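Local structure of kelch domain-containing protein (Colletotrichum graminicola M1.001, 5C86) at residues 158-170 and 195-209. The protein is a fungal AA5-family alcohol oxidase of the galactose oxidase and glyoxal oxidase group, which probably oxidises alcohols at a copper centre. Residues are numbered along the deposited sequence; the frame is centred on the assembly and turned at random.
Sequences KLAGCPVKPLVMQ and SKKMNWYDTKGTGSN
Gly-161, in the type I turn from Leu-159 to Cys-162, packs against the type II' turn from Lys-204 to Gly-207, and its N donates to Thr-206 O at 2.8 Å. The loop then runs antiparallel to strand 197-202, from the hairpin turn back to Ser-195. Gly-161 and Gly-207 let the backbones close in, with a CA-H...O contact from Gly-161 CA to Gly-207 O. Asn-209 ND2 gives a nearly straight bond (171°) to Gly-161 O. It arrives from above the carbonyl plane, with the oxygen close to the amide plane. The side chains of Asn-209 and Pro-163 cross at about a right angle, with Asn-209 ND2 3.3 Å from Pro-163 CD.

Tyr-201 reaches out from the strand between Cys-162 and Leu-167. With CG anti to the carbonyl carbon (chi1 -69°), Tyr-201 OH reaches across and donates to Pro-163 O at 2.8 Å, in the carbonyl plane. This oxygen sits at the ring edge. Cys-162 CB touches Tyr-201 CD1 at 3.6 Å. Cys-162 SG lies at the ring edge, 5.2 Å from the centroid. Leu-167 CD2 approaches the hydroxyl obliquely to the ring.

Pro-166 CB rests on the Asn-199 amide. Asn-199 ND2 is held mainly by Gln-191 OE1 and makes only a weak bond to Pro-166 O. Two waters donate to Pro-166 O. One joins Val-168 O to Ser-195 OG, which accepts from Lys-197 N in an ST turn.

The contact links two neighbouring four-stranded sheets of the Kelch propeller: the loop leaves outer strand 155-158 and passes over hairpin 197-202/208-214, while Leu-167 and Tyr-201 both touch Ile-134 of strand 131-134.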
ATOM      1  N   LYS A 158     -11.622  10.884  18.914  1.00 23.03           N
ATOM      2  CA  LYS A 158     -10.355  11.511  19.072  1.00 21.22           C
ATOM      3  C   LYS A 158      -9.558  10.887  20.135  1.00 23.49           C
ATOM      4  O   LYS A 158     -10.081  10.468  21.174  1.00 24.80           O
ATOM      5  CB  LYS A 158     -10.506  13.032  19.359  1.00 24.70           C
ATOM      6  CG  LYS A 158     -11.200  13.707  18.209  1.00 26.75           C
ATOM      7  CD  LYS A 158     -11.259  15.213  18.279  1.00 29.60           C
ATOM      8  CE  LYS A 158     -12.231  15.601  19.406  1.00 30.51           C
ATOM      9  NZ  LYS A 158     -12.649  16.972  19.044  1.00 33.14           N
ATOM     10  N   LEU A 159      -8.242  10.779  19.925  1.00 20.77           N
ATOM     11  CA  LEU A 159      -7.399  10.173  20.878  1.00 20.53           C
ATOM     12  C   LEU A 159      -6.480  11.272  21.431  1.00 23.98           C
ATOM     13  O   LEU A 159      -5.492  11.693  20.799  1.00 20.25           O
ATOM     14  CB  LEU A 159      -6.570   9.083  20.223  1.00 22.84           C
ATOM     15  CG  LEU A 159      -7.416   7.886  19.775  1.00 25.30           C
ATOM     16  CD1 LEU A 159      -6.625   6.994  18.769  1.00 26.81           C
ATOM     17  CD2 LEU A 159      -7.928   7.067  20.976  1.00 28.55           C
ATOM     18  N   ALA A 160      -6.825  11.810  22.618  1.00 24.54           N
ATOM     19  CA  ALA A 160      -6.001  12.865  23.235  1.00 27.64           C
ATOM     20  C   ALA A 160      -4.538  12.496  23.357  1.00 25.32           C
ATOM     21  O   ALA A 160      -3.623  13.379  23.278  1.00 25.32           O
ATOM     22  CB  ALA A 160      -6.570  13.214  24.629  1.00 28.79           C
ATOM     23  N   GLY A 161      -4.249  11.209  23.542  1.00 24.08           N
ATOM     24  CA  GLY A 161      -2.891  10.773  23.690  1.00 23.44           C
ATOM     25  C   GLY A 161      -2.149  10.530  22.386  1.00 19.33           C
ATOM     26  O   GLY A 161      -0.983  10.101  22.441  1.00 21.79           O
ATOM     27  N   CYS A 162      -2.822  10.837  21.275  1.00 19.25           N
ATOM     28  CA  CYS A 162      -2.201  10.713  19.898  1.00 18.67           C
ATOM     29  C   CYS A 162      -2.187  12.017  19.110  1.00 18.88           C
ATOM     30  O   CYS A 162      -2.838  12.147  18.096  1.00 20.67           O
ATOM     31  CB  CYS A 162      -2.946   9.658  19.088  1.00 17.75           C
ATOM     32  SG  CYS A 162      -3.045   8.023  19.835  1.00 21.29           S
ATOM     33  N   PRO A 163      -1.424  13.011  19.603  1.00 20.95           N
ATOM     34  CA  PRO A 163      -1.229  14.242  18.963  1.00 19.77           C
ATOM     35  C   PRO A 163      -0.375  14.071  17.731  1.00 16.85           C
ATOM     36  O   PRO A 163       0.524  13.213  17.700  1.00 19.29           O
ATOM     37  CB  PRO A 163      -0.410  15.034  20.021  1.00 20.29           C
ATOM     38  CG  PRO A 163       0.353  14.032  20.756  1.00 21.34           C
ATOM     39  CD  PRO A 163      -0.671  12.928  20.875  1.00 20.86           C
ATOM     40  N   VAL A 164      -0.623  14.901  16.739  1.00 18.38           N
ATOM     41  CA  VAL A 164       0.197  14.892  15.556  1.00 17.10           C
ATOM     42  C   VAL A 164       1.563  15.532  15.742  1.00 19.97           C
ATOM     43  O   VAL A 164       2.492  15.258  14.970  1.00 18.12           O
ATOM     44  CB  VAL A 164      -0.574  15.473  14.342  1.00 18.04           C
ATOM     45  CG1 VAL A 164      -0.721  16.976  14.428  1.00 18.80           C
ATOM     46  CG2 VAL A 164       0.081  15.076  13.042  1.00 18.30           C
ATOM     47  N   LYS A 165       1.722  16.480  16.694  1.00 19.40           N
ATOM     48  CA  LYS A 165       2.972  17.200  16.797  1.00 20.61           C
ATOM     49  C   LYS A 165       4.238  16.397  16.695  1.00 18.60           C
ATOM     50  O   LYS A 165       5.135  16.799  15.915  1.00 19.53           O
ATOM     51  CB  LYS A 165       3.023  18.074  18.077  1.00 22.86           C
ATOM     52  CG  LYS A 165       4.200  19.051  18.154  1.00 25.93           C
ATOM     53  CD  LYS A 165       4.046  19.872  19.497  0.85 29.82           C
ATOM     54  CE  LYS A 165       5.257  20.723  19.786  0.60 31.66           C
ATOM     55  NZ  LYS A 165       5.475  21.687  18.677  0.55 32.51           N
ATOM     56  N   PRO A 166       4.363  15.225  17.421  1.00 18.41           N
ATOM     57  CA  PRO A 166       5.628  14.479  17.418  1.00 18.53           C
ATOM     58  C   PRO A 166       6.092  14.065  15.992  1.00 16.56           C
ATOM     59  O   PRO A 166       7.263  13.892  15.796  1.00 17.00           O
ATOM     60  CB  PRO A 166       5.352  13.227  18.289  1.00 21.36           C
ATOM     61  CG  PRO A 166       4.204  13.619  19.116  1.00 22.08           C
ATOM     62  CD  PRO A 166       3.408  14.638  18.378  1.00 20.21           C
ATOM     63  N   LEU A 167       5.146  13.846  15.082  1.00 17.63           N
ATOM     64  CA  LEU A 167       5.555  13.360  13.696  1.00 16.74           C
ATOM     65  C   LEU A 167       5.722  14.479  12.715  1.00 17.92           C
ATOM     66  O   LEU A 167       6.214  14.230  11.612  1.00 17.01           O
ATOM     67  CB  LEU A 167       4.535  12.346  13.190  1.00 16.23           C
ATOM     68  CG  LEU A 167       3.103  12.802  12.844  1.00 15.45           C
ATOM     69  CD1 LEU A 167       2.976  13.626  11.584  1.00 17.91           C
ATOM     70  CD2 LEU A 167       2.213  11.567  12.741  1.00 17.44           C
ATOM     71  N   VAL A 168       5.463  15.753  13.045  1.00 16.64           N
ATOM     72  CA  VAL A 168       5.490  16.769  12.003  1.00 17.14           C
ATOM     73  C   VAL A 168       6.941  16.989  11.547  1.00 17.69           C
ATOM     74  O   VAL A 168       7.893  17.106  12.323  1.00 17.33           O
ATOM     75  CB  VAL A 168       4.852  18.064  12.543  1.00 19.75           C
ATOM     76  CG1 VAL A 168       4.941  19.224  11.574  1.00 22.35           C
ATOM     77  CG2 VAL A 168       3.424  17.828  12.991  1.00 19.01           C
ATOM     78  N   MET A 169       7.137  17.087  10.224  1.00 16.51           N
ATOM     79  CA  MET A 169       8.461  17.357   9.672  1.00 18.65           C
ATOM     80  C   MET A 169       8.890  18.806   9.974  1.00 17.65           C
ATOM     81  O   MET A 169       8.066  19.661  10.257  1.00 18.44           O
ATOM     82  CB  MET A 169       8.424  17.235   8.156  1.00 21.80           C
ATOM     83  CG  MET A 169       7.934  15.881   7.697  1.00 20.89           C
ATOM     84  SD  MET A 169       8.949  15.234   6.402  1.00 17.81           S
ATOM     85  CE  MET A 169       9.445  16.626   5.375  1.00 18.14           C
ATOM     86  N   GLN A 170      10.182  19.045   9.798  1.00 19.31           N
ATOM     87  CA  GLN A 170      10.753  20.354  10.137  1.00 20.82           C
ATOM     88  C   GLN A 170      10.367  21.440   9.133  1.00 23.76           C
ATOM     89  O   GLN A 170      10.240  22.572   9.522  1.00 26.09           O
ATOM     90  CB  GLN A 170      12.292  20.221  10.229  1.00 23.80           C
ATOM     91  CG  GLN A 170      12.883  19.529  11.439  0.75 28.58           C
ATOM     92  CD  GLN A 170      14.410  19.690  11.566  0.60 30.70           C
ATOM     93  OE1 GLN A 170      15.010  20.607  11.007  0.60 30.88           O
ATOM     94  NE2 GLN A 170      15.032  18.792  12.309  0.50 32.77           N
ATOM     95  N   SER A 195       9.081  12.086   8.746  1.00 12.01           N
ATOM     96  CA  SER A 195      10.023  12.776   9.682  1.00 12.52           C
ATOM     97  C   SER A 195      11.088  11.763  10.109  1.00 13.80           C
ATOM     98  O   SER A 195      10.813  10.595  10.314  1.00 14.28           O
ATOM     99  CB  SER A 195       9.264  13.178  10.929  1.00 14.74           C
ATOM    100  OG  SER A 195      10.152  13.781  11.874  1.00 16.93           O
ATOM    101  N   LYS A 196      12.284  12.251  10.371  1.00 14.41           N
ATOM    102  CA  LYS A 196      13.350  11.453  10.871  1.00 15.78           C
ATOM    103  C   LYS A 196      13.078  11.007  12.304  1.00 15.50           C
ATOM    104  O   LYS A 196      13.693  10.022  12.740  1.00 16.07           O
ATOM    105  CB  LYS A 196      14.723  12.196  10.795  1.00 17.60           C
ATOM    106  CG  LYS A 196      14.806  13.410  11.659  1.00 20.79           C
ATOM    107  CD  LYS A 196      16.006  14.215  11.160  0.80 23.96           C
ATOM    108  CE  LYS A 196      16.234  15.490  11.880  0.60 28.23           C
ATOM    109  NZ  LYS A 196      17.238  16.246  11.036  0.55 29.98           N
ATOM    110  N   LYS A 197      12.189  11.673  13.021  1.00 15.45           N
ATOM    111  CA  LYS A 197      11.725  11.270  14.341  0.59 17.91           C
ATOM    112  C   LYS A 197      10.560  10.302  14.215  1.00 16.26           C
ATOM    113  O   LYS A 197       9.475  10.692  13.751  1.00 16.36           O
ATOM    114  CB  LYS A 197      11.247  12.478  15.129  0.59 19.74           C
ATOM    115  CG  LYS A 197      12.417  13.362  15.516  0.59 23.18           C
ATOM    116  CD  LYS A 197      11.964  14.621  16.220  0.59 25.02           C
ATOM    117  CE  LYS A 197      11.547  15.728  15.292  0.59 27.00           C
ATOM    118  NZ  LYS A 197      10.298  16.412  15.770  0.59 30.14           N
ATOM    119  N   MET A 198      10.804   9.031  14.579  1.00 15.37           N
ATOM    120  CA  MET A 198       9.756   8.013  14.592  1.00 15.11           C
ATOM    121  C   MET A 198       9.057   7.966  15.944  1.00 17.51           C
ATOM    122  O   MET A 198       9.704   8.214  16.965  1.00 17.20           O
ATOM    123  CB  MET A 198      10.364   6.645  14.300  1.00 15.21           C
ATOM    124  CG  MET A 198      11.278   6.633  13.081  1.00 15.91           C
ATOM    125  SD  MET A 198      11.830   5.005  12.555  1.00 17.55           S
ATOM    126  CE  MET A 198      12.900   4.519  13.905  1.00 18.56           C
ATOM    127  N   ASN A 199       7.808   7.579  15.968  1.00 15.53           N
ATOM    128  CA  ASN A 199       6.970   7.622  17.187  1.00 16.73           C
ATOM    129  C   ASN A 199       6.049   6.450  17.215  1.00 17.86           C
ATOM    130  O   ASN A 199       5.418   6.103  16.197  1.00 17.06           O
ATOM    131  CB  ASN A 199       6.166   8.858  17.212  1.00 16.71           C
ATOM    132  CG  ASN A 199       7.029  10.112  17.410  1.00 19.80           C
ATOM    133  OD1 ASN A 199       7.419  10.428  18.558  1.00 20.02           O
ATOM    134  ND2 ASN A 199       7.409  10.753  16.349  1.00 17.47           N
ATOM    135  N   TRP A 200       5.892   5.871  18.407  1.00 15.44           N
ATOM    136  CA  TRP A 200       4.830   4.950  18.631  1.00 15.21           C
ATOM    137  C   TRP A 200       3.557   5.622  19.056  1.00 17.50           C
ATOM    138  O   TRP A 200       3.629   6.580  19.808  1.00 19.80           O
ATOM    139  CB  TRP A 200       5.239   3.980  19.753  1.00 14.46           C
ATOM    140  CG  TRP A 200       6.251   3.018  19.429  1.00 15.66           C
ATOM    141  CD1 TRP A 200       7.551   3.027  19.785  1.00 16.09           C
ATOM    142  CD2 TRP A 200       6.059   1.822  18.629  1.00 15.86           C
ATOM    143  NE1 TRP A 200       8.188   1.912  19.309  1.00 18.39           N
ATOM    144  CE2 TRP A 200       7.278   1.172  18.592  1.00 16.69           C
ATOM    145  CE3 TRP A 200       4.967   1.255  17.967  1.00 16.30           C
ATOM    146  CZ2 TRP A 200       7.483  -0.005  17.864  1.00 17.96           C
ATOM    147  CZ3 TRP A 200       5.188   0.046  17.267  1.00 16.01           C
ATOM    148  CH2 TRP A 200       6.423  -0.543  17.250  1.00 16.67           C
ATOM    149  N   TYR A 201       2.414   5.146  18.553  1.00 15.89           N
ATOM    150  CA  TYR A 201       1.089   5.535  18.952  1.00 16.34           C
ATOM    151  C   TYR A 201       0.352   4.309  19.421  1.00 20.46           C
ATOM    152  O   TYR A 201       0.562   3.179  18.914  1.00 18.65           O
ATOM    153  CB  TYR A 201       0.297   6.164  17.841  1.00 17.96           C
ATOM    154  CG  TYR A 201       0.822   7.529  17.426  1.00 18.13           C
ATOM    155  CD1 TYR A 201       0.344   8.662  18.053  1.00 19.86           C
ATOM    156  CD2 TYR A 201       1.796   7.696  16.447  1.00 16.51           C
ATOM    157  CE1 TYR A 201       0.818   9.925  17.705  1.00 19.09           C
ATOM    158  CE2 TYR A 201       2.266   8.942  16.106  1.00 17.84           C
ATOM    159  CZ  TYR A 201       1.790  10.069  16.751  1.00 18.80           C
ATOM    160  OH  TYR A 201       2.200  11.361  16.427  1.00 17.39           O
ATOM    161  N   ASP A 202      -0.471   4.488  20.467  1.00 20.86           N
ATOM    162  CA  ASP A 202      -1.343   3.454  20.983  1.00 24.06           C
ATOM    163  C   ASP A 202      -2.714   3.953  20.728  1.00 25.29           C
ATOM    164  O   ASP A 202      -3.046   5.106  21.051  1.00 23.84           O
ATOM    165  CB  ASP A 202      -1.085   3.273  22.485  1.00 26.07           C
ATOM    166  CG  ASP A 202      -1.929   2.152  23.126  1.00 29.83           C
ATOM    167  OD1 ASP A 202      -2.838   1.582  22.525  1.00 26.95           O
ATOM    168  OD2 ASP A 202      -1.644   1.884  24.310  1.00 34.32           O
ATOM    169  N   THR A 203      -3.522   3.142  20.071  1.00 21.83           N
ATOM    170  CA  THR A 203      -4.806   3.497  19.638  1.00 20.35           C
ATOM    171  C   THR A 203      -5.903   3.039  20.604  1.00 22.68           C
ATOM    172  O   THR A 203      -7.075   3.206  20.260  1.00 24.73           O
ATOM    173  CB  THR A 203      -5.134   2.956  18.226  1.00 22.59           C
ATOM    174  OG1 THR A 203      -5.163   1.525  18.280  1.00 20.60           O
ATOM    175  CG2 THR A 203      -4.055   3.477  17.200  1.00 22.56           C
ATOM    176  N   LYS A 204      -5.525   2.461  21.723  1.00 25.28           N
ATOM    177  CA  LYS A 204      -6.535   1.906  22.646  1.00 25.88           C
ATOM    178  C   LYS A 204      -6.873   3.035  23.666  1.00 28.10           C
ATOM    179  O   LYS A 204      -6.034   3.912  23.950  1.00 23.97           O
ATOM    180  CB  LYS A 204      -5.959   0.720  23.361  1.00 29.36           C
ATOM    181  CG  LYS A 204      -5.591  -0.471  22.477  1.00 28.88           C
ATOM    182  CD  LYS A 204      -5.241  -1.681  23.342  1.00 28.28           C
ATOM    183  CE  LYS A 204      -4.095  -1.550  24.321  1.00 29.22           C
ATOM    184  NZ  LYS A 204      -2.830  -0.973  23.830  1.00 29.03           N
ATOM    185  N   GLY A 205      -8.087   3.020  24.204  1.00 27.51           N
ATOM    186  CA  GLY A 205      -8.410   3.934  25.346  1.00 28.63           C
ATOM    187  C   GLY A 205      -8.442   5.377  24.861  1.00 20.90           C
ATOM    188  O   GLY A 205      -9.114   5.684  23.857  1.00 24.64           O
ATOM    189  N   THR A 206      -7.711   6.237  25.573  1.00 24.92           N
ATOM    190  CA  THR A 206      -7.593   7.623  25.218  1.00 24.44           C
ATOM    191  C   THR A 206      -6.297   7.873  24.406  1.00 24.13           C
ATOM    192  O   THR A 206      -5.974   9.017  24.018  1.00 25.04           O
ATOM    193  CB  THR A 206      -7.659   8.591  26.463  1.00 26.64           C
ATOM    194  OG1 THR A 206      -6.562   8.352  27.305  1.00 27.74           O
ATOM    195  CG2 THR A 206      -8.906   8.336  27.284  1.00 29.98           C
ATOM    196  N   GLY A 207      -5.545   6.813  24.136  1.00 24.41           N
ATOM    197  CA  GLY A 207      -4.350   6.919  23.322  1.00 25.09           C
ATOM    198  C   GLY A 207      -3.111   7.235  24.082  1.00 27.52           C
ATOM    199  O   GLY A 207      -3.111   7.666  25.252  1.00 27.26           O
ATOM    200  N   SER A 208      -2.003   7.059  23.400  0.65 25.04           N
ATOM    201  CA  SER A 208      -0.754   7.396  23.967  0.65 23.65           C
ATOM    202  C   SER A 208       0.259   7.463  22.827  0.65 23.60           C
ATOM    203  O   SER A 208      -0.055   7.033  21.676  0.65 23.77           O
ATOM    204  CB  SER A 208      -0.382   6.370  25.040  0.65 27.15           C
ATOM    205  OG  SER A 208       0.332   5.293  24.494  0.65 27.23           O
ATOM    206  N   ASN A 209       1.408   8.052  23.118  1.00 21.49           N
ATOM    207  CA  ASN A 209       2.506   8.162  22.160  1.00 22.16           C
ATOM    208  C   ASN A 209       3.778   8.232  22.848  1.00 23.17           C
ATOM    209  O   ASN A 209       3.832   8.683  24.002  1.00 26.26           O
ATOM    210  CB  ASN A 209       2.320   9.379  21.228  1.00 22.61           C
ATOM    211  CG  ASN A 209       2.603  10.726  21.929  1.00 21.49           C
ATOM    212  OD1 ASN A 209       3.705  11.263  21.876  1.00 23.50           O
ATOM    213  ND2 ASN A 209       1.606  11.239  22.586  1.00 23.18           N
TER
HETATM  214  O   HOH W   1       8.832  14.939  13.840  1.00 21.92           O
HETATM  215  O   HOH W   2       9.063  14.318  17.913  1.00 36.75           O
HETATM  216  O   HOH W   3       6.388  12.303   9.678  1.00 15.08           O